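Local coordinates for acyl-CoA thioesterase (Alicyclobacillus acidocaldarius subsp. acidocaldarius, PDB 3RQB), which is of uncharacterised function but probably hydrolyses acyl-CoA thioesters, as double-hotdog acyl-CoA thioesterases do, at residues Y33-G38 with L144-W149; G38-I43 with C189-P194; L180-L185 with T221-G226; Y214-P219 with G255-T260. All blocks are in the same frame, centred on the assembly; numbering follows the deposited sequence. Where two conformers were deposited one is given.

Contact 1. Residues Y33-G38 with L144-W149; sequences YYNMVG and LPWMQW
The Tyr33 ring lies under the five-membered ring of Trp149 in an offset stack, the centroids 4.1 Å apart and the planes 21° from parallel. Trp149 CD1 sits over the middle of the tyrosine face, and its closest atom there is Tyr33 CZ at 3.5 Å. Tyr33 CD1 also reaches Trp146 CB, so one ring serves two tryptophans of the 3-10 segment 146-149. With an alanine in place of Tyr33, the indole of Trp149 is likely to lose its stacking partner and a gap to open beside Trp146 CB. Trp146 NE1 donates to Asn35 OD1, but the modelled 2.4 Å is implausibly short and the exact geometry doubtful; amide and indole lie side by side. Trp146 CG stands between its backbone N and carbonyl carbon (chi1 69°), which swings the indole back alongside Asn35, with Tyr34 O at the ring edge. Pro145 CB packs on Tyr34 O, 3.3 Å away, and the methyls of Leu144 lie against Asn35. Trp149 NE1 is tied to Glu32 O. The loop between strand 25-28 and helix 41-53 thus meets the lead-in to strand 150-156, while Phe12 and Ala15 of helix 11-15 pack on Tyr33 and Phe40 stacks on Trp146.

Contact 2. Residues G38-I43 with C189-P194; sequences GPFGGI and CDTFVP
Asp190 reaches across to the start of helix 41-53, and its side chain can be followed outward atom by atom. CB comes first: it lies 3.5 Å from Phe40 CE1 and 3.6 Å from Gly42 N, already between the phenyl ring and the first turn of the helix. CG is set anti to the backbone N of Asp190 (chi1 -164°), which brings the carboxylate up to the glycines, and it too touches Phe40 CE1. At the tip, OD2 is 3.1 Å from Phe40 CE1, while Gly41 N and Gly42 N lie 3.3 and 3.4 Å from the same Asp190 OD2. The carboxylate is nearly parallel to the phenyl plane, 5° apart, but displaced above it near CE1, and the two side chains slide past each other in opposite directions. Phe40 also brings its edge to the backbone of Asp190 and Thr191: CE1 is 3.1 Å from Asp190 O, and CZ meets Thr191 CG2. Over one face of the same ring lies Gly42 N.

The absence of side chains at Gly41 and Gly42 matters, since a CB on Gly41 would run into Asp190 OD2, and one on Gly42 would clash with Phe40 CE2 besides being tight against Asp190 CB. Asp190 also packs on Gln263 of strand 257-267. The contact joins the central helix of the N-terminal hotdog to the loop following helix 182-188 of the C-terminal one, consistent with the double-hotdog fold, in whose thioesterase relatives the active site lies near the start of a hotdog helix.

Contact 3. Residues L180-L185 with T221-G226; sequences LDHAAL and TIFRQG
Ile222 fills the middle of this contact, its CD1 lying 3.4 Å from His182 CE1 and 4.1 Å from Leu185 CD2. Its other branch, CG2, faces Leu180 CG, so the isoleucine is wedged among three side chains of 180-185. CG1 is anti to the carbonyl carbon (chi1 -75°), and with the chain extended beyond it CD1 projects to the imidazole. Beside it the Phe223 ring crosses His182 at 85° between planes, with Phe223 CZ 3.9 Å from His182 NE2; the edge of the phenyl takes Leu180 O and Asp181 CA. A glycine in place of His182 would probably take one of the packing partners from Ile222 CD1 and from the end of the Phe223 ring, opening a gap between the two helices. These are the helices 182-188 and 219-224 of the C-terminal hotdog domain, the first starting at an N-cap: Asp181 OD1 accepts from Ala184 N at 3.1 Å. Leu180 CD2 runs alongside Gln225 CB, just before Gly226 turns the chain with positive phi. Farther out, Arg178 forms a salt bridge with Asp181 OD1, Phe215 meets the His182 ring edge-to-face, Leu49 of helix 41-53 packs on His182, and Leu230 of strand 230-240 touches both Leu180 and Gln225.

Contact 4. Residues Y214-P219 with G255-T260; sequences YFLADP and GDLLAT
Tyr214 and Thr260 form an antiparallel hydrogen-bonded pair, Tyr214 N giving to Thr260 O at 2.9 Å and Thr260 N to Tyr214 O at 3.1 Å, with residues 214-217 and 257-260 running 171° apart. Past it the first segment curls away from its strand, and Leu258 O takes two donors, Leu216 N at 3.0 Å and Ala217 N at 3.2 Å. Both reach the carbonyl from the same face of its plane; the Ala217 bond is nearly straight at 170°, the Leu216 one bent to 132°. On its other side strand 257-267 carries a classic beta bulge, Leu258 and Ala259 both facing Val250 of strand 243-251, within the antiparallel sheet of the C-terminal hotdog domain. Among side chains, Thr260 CG2 stands between its backbone N and carbonyl carbon, which points it at Tyr214 CB, 3.5 Å off, and at Leu216 CD1. Leu216 CD1 meets Leu257 CD2 at 3.6 Å, and Ala217 CB lies against Leu258 CD2. Ala259 CB sits close to Tyr214 O. Thr237 of the second subunit packs on Leu216 and Leu257, and Tyr214 OH is hydrogen-bonded to Thr262 OG1 of that subunit. Arg115 donates to Phe215 O and Leu216 O.

Contacts 1 and 2 share Gly38, their centres about 8 Å apart, and a probable hydrogen bond between Tyr33 O and Phe40 N ties them together; both join the N-terminal and C-terminal hotdog domains. Contacts 3 and 4 lie wholly in the C-terminal one, about 10 Å between centres, meeting where Ile222 packs on Ala217 and His182 on Phe215. The segments of neighbouring contacts alternate along the chain: 1 with 2, 2 with 3, 3 with 4. Contacts 1 and 4 are about 26 Å apart between centres, on opposite sides of the chain's centre. Helix 182-188 runs from contact 3 into the loop of contact 2, linking the inter-domain seam with the strand ends of contact 4, which touch the second subunit.

Contact 1. Residues Y33-G38 with L144-W149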
loop_
_atom_site.group_PDB
_atom_site.type_symbol
_atom_site.label_atom_id
_atom_site.label_comp_id
_atom_site.label_asym_id
_atom_site.label_seq_id
_atom_site.Cartn_x
_atom_site.Cartn_y
_atom_site.Cartn_z
ATOM N N TYR B 33 5.763 -23.985 -4.544
ATOM C CA TYR B 33 5.624 -22.706 -3.841
ATOM C C TYR B 33 4.410 -22.630 -2.917
ATOM O O TYR B 33 4.072 -21.564 -2.400
ATOM C CB TYR B 33 5.671 -21.515 -4.796
ATOM C CG TYR B 33 7.076 -21.000 -5.043
ATOM C CD1 TYR B 33 7.623 -19.999 -4.243
ATOM C CD2 TYR B 33 7.858 -21.518 -6.075
ATOM C CE1 TYR B 33 8.907 -19.523 -4.469
ATOM C CE2 TYR B 33 9.144 -21.050 -6.313
ATOM C CZ TYR B 33 9.664 -20.053 -5.508
ATOM O OH TYR B 33 10.941 -19.583 -5.744
ATOM N N TYR B 34 3.723 -23.750 -2.754
ATOM C CA TYR B 34 2.532 -23.764 -1.925
ATOM C C TYR B 34 2.839 -23.278 -0.514
ATOM O O TYR B 34 3.952 -23.475 -0.020
ATOM C CB TYR B 34 1.934 -25.161 -1.850
ATOM C CG TYR B 34 0.509 -25.124 -1.367
ATOM C CD1 TYR B 34 -0.508 -24.689 -2.209
ATOM C CD2 TYR B 34 0.178 -25.494 -0.068
ATOM C CE1 TYR B 34 -1.812 -24.635 -1.786
ATOM C CE2 TYR B 34 -1.133 -25.444 0.370
ATOM C CZ TYR B 34 -2.122 -25.013 -0.500
ATOM O OH TYR B 34 -3.433 -24.955 -0.098
ATOM N N ASN B 35 1.860 -22.633 0.119
ATOM C CA ASN B 35 2.045 -22.211 1.474
ATOM C C ASN B 35 1.034 -22.871 2.401
ATOM O O ASN B 35 1.339 -23.887 3.017
ATOM C CB ASN B 35 1.878 -20.685 1.524
ATOM C CG ASN B 35 2.258 -20.101 2.860
ATOM O OD1 ASN B 35 3.373 -20.301 3.346
ATOM N ND2 ASN B 35 1.348 -19.349 3.451
HETATM N N MSE B 36 -0.183 -22.344 2.445
HETATM C CA MSE B 36 -1.309 -23.035 3.058
HETATM C C MSE B 36 -2.488 -22.487 2.322
HETATM O O MSE B 36 -2.461 -21.322 1.938
HETATM C CB MSE B 36 -1.470 -22.687 4.533
HETATM C CG MSE B 36 -0.181 -22.504 5.287
HETATM SE SE MSE B 36 -0.361 -22.841 7.195
HETATM C CE MSE B 36 1.289 -21.968 7.779
ATOM N N VAL B 37 -3.524 -23.289 2.124
ATOM C CA VAL B 37 -4.743 -22.754 1.533
ATOM C C VAL B 37 -4.422 -21.852 0.331
ATOM O O VAL B 37 -4.925 -20.734 0.218
ATOM C CB VAL B 37 -5.591 -22.004 2.584
ATOM C CG1 VAL B 37 -5.642 -22.799 3.880
ATOM C CG2 VAL B 37 -5.023 -20.633 2.857
ATOM N N GLY B 38 -3.590 -22.347 -0.575
ATOM C CA GLY B 38 -3.118 -21.528 -1.672
ATOM C C GLY B 38 -1.653 -21.142 -1.597
ATOM O O GLY B 38 -0.995 -21.338 -0.579
ATOM N N LEU B 144 7.588 -24.930 5.338
ATOM C CA LEU B 144 6.612 -24.652 4.295
ATOM C C LEU B 144 7.274 -24.924 2.958
ATOM O O LEU B 144 8.474 -24.705 2.795
ATOM C CB LEU B 144 6.126 -23.209 4.370
ATOM C CG LEU B 144 4.966 -23.000 5.341
ATOM C CD1 LEU B 144 4.770 -21.523 5.666
ATOM C CD2 LEU B 144 3.699 -23.623 4.759
ATOM N N PRO B 145 6.500 -25.427 1.995
ATOM C CA PRO B 145 7.102 -25.819 0.715
ATOM C C PRO B 145 7.966 -24.709 0.114
ATOM O O PRO B 145 9.099 -24.973 -0.284
ATOM C CB PRO B 145 5.882 -26.087 -0.164
ATOM C CG PRO B 145 4.825 -26.557 0.828
ATOM C CD PRO B 145 5.069 -25.773 2.085
ATOM N N TRP B 146 7.458 -23.480 0.104
ATOM C CA TRP B 146 8.166 -22.362 -0.507
ATOM C C TRP B 146 9.355 -21.871 0.325
ATOM O O TRP B 146 10.266 -21.242 -0.210
ATOM C CB TRP B 146 7.208 -21.201 -0.755
ATOM C CG TRP B 146 6.735 -20.570 0.502
ATOM C CD1 TRP B 146 5.571 -20.836 1.167
ATOM C CD2 TRP B 146 7.417 -19.569 1.267
ATOM N NE1 TRP B 146 5.484 -20.059 2.296
ATOM C CE2 TRP B 146 6.604 -19.270 2.383
ATOM C CE3 TRP B 146 8.634 -18.892 1.120
ATOM C CZ2 TRP B 146 6.967 -18.321 3.348
ATOM C CZ3 TRP B 146 8.996 -17.947 2.081
ATOM C CH2 TRP B 146 8.165 -17.674 3.180
HETATM N N MSE B 147 9.338 -22.163 1.625
HETATM C CA MSE B 147 10.429 -21.770 2.519
HETATM C C MSE B 147 11.763 -22.344 2.043
HETATM O O MSE B 147 12.837 -21.850 2.404
HETATM C CB MSE B 147 10.177 -22.254 3.957
HETATM C CG MSE B 147 9.065 -21.549 4.729
HETATM SE SE MSE B 147 9.002 -22.112 6.614
HETATM C CE MSE B 147 10.604 -21.191 7.266
ATOM N N GLN B 148 11.689 -23.399 1.241
ATOM C CA GLN B 148 12.881 -24.109 0.811
ATOM C C GLN B 148 13.604 -23.310 -0.253
ATOM O O GLN B 148 14.759 -23.584 -0.587
ATOM C CB GLN B 148 12.505 -25.468 0.258
ATOM C CG GLN B 148 11.925 -25.437 -1.124
ATOM C CD GLN B 148 11.709 -26.837 -1.641
ATOM O OE1 GLN B 148 12.389 -27.773 -1.218
ATOM N NE2 GLN B 148 10.751 -26.997 -2.544
ATOM N N TRP B 149 12.899 -22.315 -0.769
ATOM C CA TRP B 149 13.372 -21.481 -1.865
ATOM C C TRP B 149 14.056 -20.217 -1.366
ATOM O O TRP B 149 14.386 -19.323 -2.154
ATOM C CB TRP B 149 12.209 -21.120 -2.791
ATOM C CG TRP B 149 11.532 -22.320 -3.351
ATOM C CD1 TRP B 149 10.204 -22.645 -3.259
ATOM C CD2 TRP B 149 12.158 -23.381 -4.065
ATOM N NE1 TRP B 149 9.966 -23.843 -3.893
ATOM C CE2 TRP B 149 11.149 -24.314 -4.397
ATOM C CE3 TRP B 149 13.473 -23.630 -4.468
ATOM C CZ2 TRP B 149 11.419 -25.478 -5.113
ATOM C CZ3 TRP B 149 13.740 -24.784 -5.175
ATOM C CH2 TRP B 149 12.717 -25.698 -5.490
#

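Contact 2. Residues G38-I43 with C189-P194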
loop_
_atom_site.group_PDB
_atom_site.type_symbol
_atom_site.label_atom_id
_atom_site.label_comp_id
_atom_site.label_asym_id
_atom_site.label_seq_id
_atom_site.Cartn_x
_atom_site.Cartn_y
_atom_site.Cartn_z
ATOM N N GLY B 38 -3.590 -22.347 -0.575
ATOM C CA GLY B 38 -3.118 -21.528 -1.672
ATOM C C GLY B 38 -1.653 -21.142 -1.597
ATOM O O GLY B 38 -0.995 -21.338 -0.579
ATOM N N PRO B 39 -1.136 -20.601 -2.704
ATOM C CA PRO B 39 0.284 -20.383 -2.990
ATOM C C PRO B 39 0.891 -19.249 -2.181
ATOM O O PRO B 39 0.179 -18.366 -1.700
ATOM C CB PRO B 39 0.285 -19.996 -4.471
ATOM C CG PRO B 39 -1.126 -20.255 -4.966
ATOM C CD PRO B 39 -1.988 -20.092 -3.787
ATOM N N PHE B 40 2.212 -19.289 -2.049
ATOM C CA PHE B 40 2.960 -18.251 -1.366
ATOM C C PHE B 40 2.679 -16.906 -2.023
ATOM O O PHE B 40 2.822 -16.754 -3.239
ATOM C CB PHE B 40 4.452 -18.578 -1.416
ATOM C CG PHE B 40 5.336 -17.453 -0.983
ATOM C CD1 PHE B 40 5.171 -16.863 0.258
ATOM C CD2 PHE B 40 6.347 -16.995 -1.808
ATOM C CE1 PHE B 40 5.994 -15.828 0.663
ATOM C CE2 PHE B 40 7.175 -15.961 -1.413
ATOM C CZ PHE B 40 7.000 -15.378 -0.175
ATOM N N GLY B 41 2.279 -15.934 -1.215
ATOM C CA GLY B 41 1.841 -14.658 -1.739
ATOM C C GLY B 41 2.887 -13.953 -2.569
ATOM O O GLY B 41 2.568 -13.301 -3.559
ATOM N N GLY B 42 4.142 -14.077 -2.160
ATOM C CA GLY B 42 5.219 -13.345 -2.796
ATOM C C GLY B 42 5.455 -13.839 -4.204
ATOM O O GLY B 42 5.879 -13.084 -5.084
ATOM N N ILE B 43 5.185 -15.120 -4.425
ATOM C CA ILE B 43 5.386 -15.675 -5.749
ATOM C C ILE B 43 4.256 -15.259 -6.665
ATOM O O ILE B 43 4.466 -14.990 -7.852
ATOM C CB ILE B 43 5.475 -17.191 -5.731
ATOM C CG1 ILE B 43 6.433 -17.630 -6.828
ATOM C CG2 ILE B 43 4.092 -17.812 -5.913
ATOM C CD1 ILE B 43 7.624 -16.700 -6.959
ATOM N N CYS B 189 9.423 -9.780 0.072
ATOM C CA CYS B 189 8.673 -8.989 1.047
ATOM C C CYS B 189 7.538 -9.760 1.698
ATOM O O CYS B 189 6.959 -9.300 2.683
ATOM C CB CYS B 189 8.114 -7.727 0.408
ATOM S SG CYS B 189 9.350 -6.715 -0.436
ATOM N N ASP B 190 7.179 -10.898 1.115
ATOM C CA ASP B 190 6.272 -11.820 1.782
ATOM C C ASP B 190 7.012 -12.932 2.523
ATOM O O ASP B 190 6.388 -13.873 3.011
ATOM C CB ASP B 190 5.193 -12.384 0.857
ATOM C CG ASP B 190 4.056 -13.028 1.639
ATOM O OD1 ASP B 190 3.774 -12.524 2.747
ATOM O OD2 ASP B 190 3.460 -14.033 1.179
ATOM N N THR B 191 8.337 -12.851 2.583
ATOM C CA THR B 191 9.101 -13.916 3.236
ATOM C C THR B 191 9.110 -13.793 4.769
ATOM O O THR B 191 9.682 -14.631 5.467
ATOM C CB THR B 191 10.552 -13.991 2.714
ATOM O OG1 THR B 191 11.262 -12.804 3.078
ATOM C CG2 THR B 191 10.565 -14.131 1.213
ATOM N N PHE B 192 8.462 -12.755 5.287
ATOM C CA PHE B 192 8.369 -12.566 6.733
ATOM C C PHE B 192 7.330 -13.451 7.399
ATOM O O PHE B 192 6.186 -13.553 6.947
ATOM C CB PHE B 192 8.061 -11.110 7.071
ATOM C CG PHE B 192 9.145 -10.160 6.670
ATOM C CD1 PHE B 192 10.401 -10.247 7.244
ATOM C CD2 PHE B 192 8.910 -9.179 5.724
ATOM C CE1 PHE B 192 11.410 -9.371 6.876
ATOM C CE2 PHE B 192 9.912 -8.309 5.352
ATOM C CZ PHE B 192 11.164 -8.403 5.931
ATOM N N VAL B 193 7.741 -14.072 8.495
ATOM C CA VAL B 193 6.818 -14.771 9.359
ATOM C C VAL B 193 5.686 -13.817 9.707
ATOM O O VAL B 193 5.923 -12.630 9.912
ATOM C CB VAL B 193 7.534 -15.208 10.628
ATOM C CG1 VAL B 193 6.560 -15.331 11.787
ATOM C CG2 VAL B 193 8.262 -16.516 10.372
ATOM N N PRO B 194 4.444 -14.332 9.761
ATOM C CA PRO B 194 3.254 -13.503 9.985
ATOM C C PRO B 194 3.347 -12.794 11.319
ATOM O O PRO B 194 3.570 -13.462 12.335
ATOM C CB PRO B 194 2.119 -14.536 10.051
ATOM C CG PRO B 194 2.640 -15.715 9.342
ATOM C CD PRO B 194 4.097 -15.757 9.680
#

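Contact 3. Residues L180-L185 with T221-G226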
loop_
_atom_site.group_PDB
_atom_site.type_symbol
_atom_site.label_atom_id
_atom_site.label_comp_id
_atom_site.label_asym_id
_atom_site.label_seq_id
_atom_site.Cartn_x
_atom_site.Cartn_y
_atom_site.Cartn_z
ATOM N N LEU B 180 19.469 -10.500 -8.219
ATOM C CA LEU B 180 18.291 -9.781 -7.782
ATOM C C LEU B 180 17.688 -8.970 -8.907
ATOM O O LEU B 180 18.410 -8.332 -9.669
ATOM C CB LEU B 180 18.624 -8.861 -6.614
ATOM C CG LEU B 180 17.375 -8.259 -5.977
ATOM C CD1 LEU B 180 16.399 -9.359 -5.565
ATOM C CD2 LEU B 180 17.755 -7.402 -4.790
ATOM N N ASP B 181 16.362 -9.018 -9.008
ATOM C CA ASP B 181 15.609 -8.148 -9.905
ATOM C C ASP B 181 14.314 -7.736 -9.215
ATOM O O ASP B 181 14.101 -8.057 -8.056
ATOM C CB ASP B 181 15.339 -8.829 -11.251
ATOM C CG ASP B 181 14.236 -9.870 -11.181
ATOM O OD1 ASP B 181 13.925 -10.354 -10.074
ATOM O OD2 ASP B 181 13.682 -10.210 -12.247
ATOM N N HIS B 182 13.440 -7.034 -9.917
ATOM C CA HIS B 182 12.268 -6.466 -9.258
ATOM C C HIS B 182 11.285 -7.498 -8.720
ATOM O O HIS B 182 10.864 -7.426 -7.565
ATOM C CB HIS B 182 11.577 -5.458 -10.175
ATOM C CG HIS B 182 12.422 -4.258 -10.476
ATOM N ND1 HIS B 182 12.402 -3.117 -9.699
ATOM C CD2 HIS B 182 13.332 -4.029 -11.453
ATOM C CE1 HIS B 182 13.253 -2.235 -10.192
ATOM N NE2 HIS B 182 13.831 -2.764 -11.256
ATOM N N ALA B 183 10.918 -8.469 -9.544
ATOM C CA ALA B 183 9.928 -9.445 -9.099
ATOM C C ALA B 183 10.434 -10.257 -7.894
ATOM O O ALA B 183 9.694 -10.501 -6.940
ATOM C CB ALA B 183 9.492 -10.352 -10.255
ATOM N N ALA B 184 11.702 -10.651 -7.937
ATOM C CA ALA B 184 12.297 -11.450 -6.871
ATOM C C ALA B 184 12.224 -10.663 -5.581
ATOM O O ALA B 184 12.017 -11.210 -4.482
ATOM C CB ALA B 184 13.737 -11.766 -7.205
ATOM N N LEU B 185 12.396 -9.358 -5.742
ATOM C CA LEU B 185 12.405 -8.428 -4.636
ATOM C C LEU B 185 11.015 -8.302 -4.016
ATOM O O LEU B 185 10.867 -8.384 -2.804
ATOM C CB LEU B 185 12.915 -7.081 -5.130
ATOM C CG LEU B 185 12.966 -5.987 -4.070
ATOM C CD1 LEU B 185 13.556 -6.519 -2.766
ATOM C CD2 LEU B 185 13.748 -4.785 -4.579
ATOM N N THR B 221 20.710 0.241 -8.734
ATOM C CA THR B 221 21.042 -0.132 -7.367
ATOM C C THR B 221 20.549 -1.535 -7.067
ATOM O O THR B 221 21.291 -2.379 -6.553
ATOM C CB THR B 221 20.375 0.801 -6.353
ATOM O OG1 THR B 221 20.994 2.097 -6.399
ATOM C CG2 THR B 221 20.495 0.212 -4.940
ATOM N N ILE B 222 19.283 -1.779 -7.387
ATOM C CA ILE B 222 18.671 -3.079 -7.141
ATOM C C ILE B 222 19.513 -4.216 -7.745
ATOM O O ILE B 222 19.898 -5.167 -7.053
ATOM C CB ILE B 222 17.204 -3.109 -7.654
ATOM C CG1 ILE B 222 16.294 -2.310 -6.697
ATOM C CG2 ILE B 222 16.725 -4.547 -7.818
ATOM C CD1 ILE B 222 14.895 -1.955 -7.240
ATOM N N PHE B 223 19.817 -4.092 -9.032
ATOM C CA PHE B 223 20.578 -5.104 -9.753
ATOM C C PHE B 223 21.960 -5.318 -9.155
ATOM O O PHE B 223 22.453 -6.444 -9.090
ATOM C CB PHE B 223 20.672 -4.707 -11.216
ATOM C CG PHE B 223 19.330 -4.593 -11.882
ATOM C CD1 PHE B 223 18.258 -5.361 -11.440
ATOM C CD2 PHE B 223 19.123 -3.717 -12.938
ATOM C CE1 PHE B 223 17.006 -5.271 -12.049
ATOM C CE2 PHE B 223 17.866 -3.616 -13.547
ATOM C CZ PHE B 223 16.811 -4.396 -13.101
ATOM N N ARG B 224 22.546 -4.230 -8.672
ATOM C CA ARG B 224 23.883 -4.223 -8.100
ATOM C C ARG B 224 24.082 -5.343 -7.064
ATOM O O ARG B 224 25.180 -5.883 -6.919
ATOM C CB ARG B 224 24.100 -2.855 -7.454
ATOM C CG ARG B 224 25.504 -2.527 -6.998
ATOM C CD ARG B 224 25.556 -1.064 -6.555
ATOM N NE ARG B 224 25.028 -0.171 -7.593
ATOM C CZ ARG B 224 24.272 0.902 -7.360
ATOM N NH1 ARG B 224 23.944 1.228 -6.114
ATOM N NH2 ARG B 224 23.843 1.651 -8.376
ATOM N N GLN B 225 23.017 -5.685 -6.347
ATOM C CA GLN B 225 23.079 -6.670 -5.265
ATOM C C GLN B 225 23.422 -8.090 -5.733
ATOM O O GLN B 225 24.028 -8.871 -4.992
ATOM C CB GLN B 225 21.747 -6.697 -4.512
ATOM C CG GLN B 225 21.203 -5.326 -4.146
ATOM C CD GLN B 225 22.075 -4.581 -3.148
ATOM O OE1 GLN B 225 22.645 -5.172 -2.234
ATOM N NE2 GLN B 225 22.176 -3.272 -3.318
ATOM N N GLY B 226 23.023 -8.438 -6.949
ATOM C CA GLY B 226 23.323 -9.761 -7.447
ATOM C C GLY B 226 22.782 -10.728 -6.425
ATOM O O GLY B 226 21.609 -10.653 -6.051
#

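Contact 4. Residues Y214-P219 with G255-T260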
loop_
_atom_site.group_PDB
_atom_site.type_symbol
_atom_site.label_atom_id
_atom_site.label_comp_id
_atom_site.label_asym_id
_atom_site.label_seq_id
_atom_site.Cartn_x
_atom_site.Cartn_y
_atom_site.Cartn_z
ATOM N N TYR B 214 6.653 -0.620 -2.700
ATOM C CA TYR B 214 7.228 0.500 -3.419
ATOM C C TYR B 214 8.707 0.202 -3.617
ATOM O O TYR B 214 9.393 -0.159 -2.649
ATOM C CB TYR B 214 7.076 1.770 -2.583
ATOM C CG TYR B 214 5.646 2.185 -2.313
ATOM C CD1 TYR B 214 4.586 1.617 -3.016
ATOM C CD2 TYR B 214 5.361 3.163 -1.373
ATOM C CE1 TYR B 214 3.283 2.014 -2.784
ATOM C CE2 TYR B 214 4.062 3.564 -1.131
ATOM C CZ TYR B 214 3.027 2.990 -1.836
ATOM O OH TYR B 214 1.737 3.400 -1.592
ATOM N N PHE B 215 9.220 0.329 -4.841
ATOM C CA PHE B 215 10.660 0.150 -5.000
ATOM C C PHE B 215 11.338 1.509 -4.942
ATOM O O PHE B 215 11.362 2.222 -5.937
ATOM C CB PHE B 215 10.978 -0.437 -6.376
ATOM C CG PHE B 215 10.231 -1.693 -6.696
ATOM C CD1 PHE B 215 10.795 -2.931 -6.440
ATOM C CD2 PHE B 215 8.976 -1.638 -7.279
ATOM C CE1 PHE B 215 10.115 -4.099 -6.739
ATOM C CE2 PHE B 215 8.289 -2.799 -7.582
ATOM C CZ PHE B 215 8.860 -4.033 -7.310
ATOM N N LEU B 216 12.010 1.803 -3.834
ATOM C CA LEU B 216 12.581 3.132 -3.621
ATOM C C LEU B 216 13.919 3.292 -4.331
ATOM O O LEU B 216 14.256 4.370 -4.838
ATOM C CB LEU B 216 12.687 3.444 -2.122
ATOM C CG LEU B 216 11.306 3.464 -1.460
ATOM C CD1 LEU B 216 11.377 3.084 0.013
ATOM C CD2 LEU B 216 10.635 4.821 -1.663
ATOM N N ALA B 217 14.677 2.205 -4.366
ATOM C CA ALA B 217 15.973 2.229 -5.001
ATOM C C ALA B 217 15.800 2.219 -6.508
ATOM O O ALA B 217 14.939 1.509 -7.054
ATOM C CB ALA B 217 16.800 1.050 -4.555
ATOM N N ASP B 218 16.622 3.024 -7.172
ATOM C CA ASP B 218 16.696 3.024 -8.623
ATOM C C ASP B 218 16.985 1.613 -9.083
ATOM O O ASP B 218 17.659 0.852 -8.393
ATOM C CB ASP B 218 17.843 3.926 -9.073
ATOM C CG ASP B 218 19.175 3.519 -8.453
ATOM O OD1 ASP B 218 19.290 3.610 -7.206
ATOM O OD2 ASP B 218 20.097 3.111 -9.201
ATOM N N PRO B 219 16.502 1.260 -10.271
ATOM C CA PRO B 219 16.751 -0.072 -10.818
ATOM C C PRO B 219 18.218 -0.528 -10.747
ATOM O O PRO B 219 18.460 -1.690 -10.410
ATOM C CB PRO B 219 16.288 0.077 -12.270
ATOM C CG PRO B 219 15.146 1.035 -12.176
ATOM C CD PRO B 219 15.566 2.032 -11.108
ATOM N N GLY B 255 23.523 -0.420 3.444
ATOM C CA GLY B 255 22.655 0.496 4.157
ATOM C C GLY B 255 21.701 1.244 3.244
ATOM O O GLY B 255 20.964 2.120 3.703
ATOM N N ASP B 256 21.706 0.890 1.958
ATOM C CA ASP B 256 20.766 1.460 0.993
ATOM C C ASP B 256 19.374 0.866 1.151
ATOM O O ASP B 256 19.210 -0.356 1.273
ATOM C CB ASP B 256 21.253 1.223 -0.433
ATOM C CG ASP B 256 22.612 1.844 -0.697
ATOM O OD1 ASP B 256 22.665 3.013 -1.142
ATOM O OD2 ASP B 256 23.631 1.161 -0.456
ATOM N N LEU B 257 18.366 1.729 1.118
ATOM C CA LEU B 257 16.999 1.286 1.322
ATOM C C LEU B 257 16.399 0.884 -0.017
ATOM O O LEU B 257 16.205 1.713 -0.909
ATOM C CB LEU B 257 16.170 2.409 1.938
ATOM C CG LEU B 257 14.683 2.089 2.086
ATOM C CD1 LEU B 257 14.486 0.953 3.073
ATOM C CD2 LEU B 257 13.911 3.318 2.529
ATOM N N LEU B 258 16.098 -0.400 -0.142
ATOM C CA LEU B 258 15.680 -0.992 -1.408
ATOM C C LEU B 258 14.177 -0.859 -1.683
ATOM O O LEU B 258 13.776 -0.323 -2.716
ATOM C CB LEU B 258 16.162 -2.436 -1.506
ATOM C CG LEU B 258 17.653 -2.595 -1.177
ATOM C CD1 LEU B 258 18.058 -4.052 -1.124
ATOM C CD2 LEU B 258 18.515 -1.855 -2.173
ATOM N N ALA B 259 13.348 -1.425 -0.808
ATOM C CA ALA B 259 11.900 -1.290 -0.950
ATOM C C ALA B 259 11.179 -1.199 0.380
ATOM O O ALA B 259 11.736 -1.498 1.432
ATOM C CB ALA B 259 11.338 -2.429 -1.765
ATOM N N THR B 260 9.925 -0.778 0.313
ATOM C CA THR B 260 9.070 -0.719 1.476
ATOM C C THR B 260 7.780 -1.453 1.126
ATOM O O THR B 260 7.337 -1.420 -0.029
ATOM C CB THR B 260 8.787 0.744 1.893
ATOM O OG1 THR B 260 7.981 0.765 3.080
ATOM C CG2 THR B 260 8.066 1.490 0.787
#